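Local coordinates for protein ATP-dependent protease (Xanthomonas campestris pv. campestris, PDB 7CAY) that probably binds protein substrates through a domain resembling the N-terminal substrate-binding domain of ATP-dependent Lon protease, at residues A[179-182]-A[183-186]. Sequence-based numbering, arbitrary orientation.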
loop_
_atom_site.group_PDB
_atom_site.type_symbol
_atom_site.label_atom_id
_atom_site.label_comp_id
_atom_site.label_asym_id
_atom_site.label_seq_id
_atom_site.Cartn_x
_atom_site.Cartn_y
_atom_site.Cartn_z
ATOM N N ASP A 179 -2.301 -2.047 12.970
ATOM C CA ASP A 179 -3.510 -1.274 12.710
ATOM C C ASP A 179 -3.703 -0.109 13.676
ATOM O O ASP A 179 -4.768 0.517 13.664
ATOM C CB ASP A 179 -4.739 -2.188 12.743
ATOM C CG ASP A 179 -4.733 -3.214 11.621
ATOM O OD1 ASP A 179 -4.043 -2.985 10.603
ATOM O OD2 ASP A 179 -5.421 -4.250 11.757
ATOM N N ASP A 180 -2.707 0.205 14.502
ATOM C CA ASP A 180 -2.791 1.330 15.419
ATOM C C ASP A 180 -1.721 2.361 15.084
ATOM O O ASP A 180 -0.534 2.012 15.004
ATOM C CB ASP A 180 -2.639 0.866 16.880
ATOM C CG ASP A 180 -2.453 2.025 17.845
ATOM O OD1 ASP A 180 -1.479 1.995 18.628
ATOM O OD2 ASP A 180 -3.268 2.974 17.808
ATOM N N PRO A 181 -2.093 3.630 14.879
ATOM C CA PRO A 181 -1.089 4.628 14.475
ATOM C C PRO A 181 0.001 4.857 15.507
ATOM O O PRO A 181 1.156 5.096 15.133
ATOM C CB PRO A 181 -1.928 5.895 14.251
ATOM C CG PRO A 181 -3.313 5.394 13.988
ATOM C CD PRO A 181 -3.464 4.168 14.834
ATOM N N HIS A 182 -0.328 4.792 16.796
ATOM C CA HIS A 182 0.668 5.097 17.819
ATOM C C HIS A 182 1.637 3.939 18.023
ATOM O O HIS A 182 2.849 4.157 18.135
ATOM C CB HIS A 182 -0.026 5.465 19.129
ATOM C CG HIS A 182 -1.092 6.504 18.971
ATOM N ND1 HIS A 182 -2.430 6.189 18.878
ATOM C CD2 HIS A 182 -1.015 7.852 18.875
ATOM C CE1 HIS A 182 -3.133 7.299 18.740
ATOM N NE2 HIS A 182 -2.300 8.322 18.735
ATOM N N ARG A 183 1.130 2.704 18.074
ATOM C CA ARG A 183 2.030 1.556 18.130
ATOM C C ARG A 183 2.840 1.431 16.849
ATOM O O ARG A 183 3.944 0.873 16.863
ATOM C CB ARG A 183 1.245 0.272 18.400
ATOM C CG ARG A 183 1.407 -0.247 19.823
ATOM C CD ARG A 183 0.674 -1.562 20.051
ATOM N NE ARG A 183 -0.773 -1.386 20.142
ATOM C CZ ARG A 183 -1.645 -1.869 19.262
ATOM N NH1 ARG A 183 -1.218 -2.575 18.223
ATOM N NH2 ARG A 183 -2.944 -1.656 19.429
ATOM N N ARG A 184 2.311 1.945 15.737
ATOM C CA ARG A 184 3.089 2.019 14.505
ATOM C C ARG A 184 4.295 2.932 14.683
ATOM O O ARG A 184 5.421 2.576 14.318
ATOM C CB ARG A 184 2.201 2.511 13.362
ATOM C CG ARG A 184 2.159 1.596 12.152
ATOM C CD ARG A 184 1.278 2.189 11.067
ATOM N NE ARG A 184 -0.141 1.932 11.302
ATOM C CZ ARG A 184 -1.108 2.813 11.066
ATOM N NH1 ARG A 184 -0.807 4.021 10.603
ATOM N NH2 ARG A 184 -2.373 2.492 11.301
ATOM N N LEU A 185 4.075 4.116 15.260
ATOM C CA LEU A 185 5.171 5.043 15.516
ATOM C C LEU A 185 6.113 4.544 16.603
ATOM O O LEU A 185 7.279 4.953 16.629
ATOM C CB LEU A 185 4.615 6.417 15.894
ATOM C CG LEU A 185 3.986 7.219 14.752
ATOM C CD1 LEU A 185 3.093 8.324 15.293
ATOM C CD2 LEU A 185 5.069 7.801 13.855
ATOM N N GLU A 186 5.641 3.671 17.495
ATOM C CA GLU A 186 6.508 3.164 18.554
ATOM C C GLU A 186 7.544 2.191 18.000
ATOM O O GLU A 186 8.702 2.196 18.433
ATOM C CB GLU A 186 5.671 2.504 19.651
ATOM C CG GLU A 186 6.427 2.251 20.949
ATOM C CD GLU A 186 6.804 3.535 21.671
ATOM O OE1 GLU A 186 5.896 4.229 22.179
ATOM O OE2 GLU A 186 8.012 3.849 21.725
#
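An aspartate N-cap opens helix 181-190: the carboxylate of D180 accepts from the backbone of R183 in the first turn. R183 N lies 2.8 Å from D180 OD1 with an N-H...O angle of 159°, a fairly straight bond that reaches the oxygen from above the carboxylate plane. With CG anti to the backbone N (chi1 169°), the D180 side chain folds back over the helix start, and P181 occupies the first helical position. Backbone bonds then continue the turn: R184 N to D180 O at 2.9 Å, L185 N to P181 O and E186 N to H182 O. H182 ND1 also reaches D180 OD2, but at 3.5 Å the bond is weak. D180 CB lies over one face of the R183 guanidinium, offset toward its rim, yet R183 NE, 3.8 Å from D180 OD1, forms only a long salt bridge with no N-H directed at the oxygen; R183 NH1 pairs with E178. R184, bent at chi3 (-81°), turns one face of its guanidinium to P181, whose CA lies 3.8 Å above the plane, over its centre, while R184 NE bonds to E178 O. D179, just before the cap, forms salt bridges to R92 and R94 of strand 83-100, tying the helix start to the sheet, while P181, H182, R184 and L185 pack against helix 154-164.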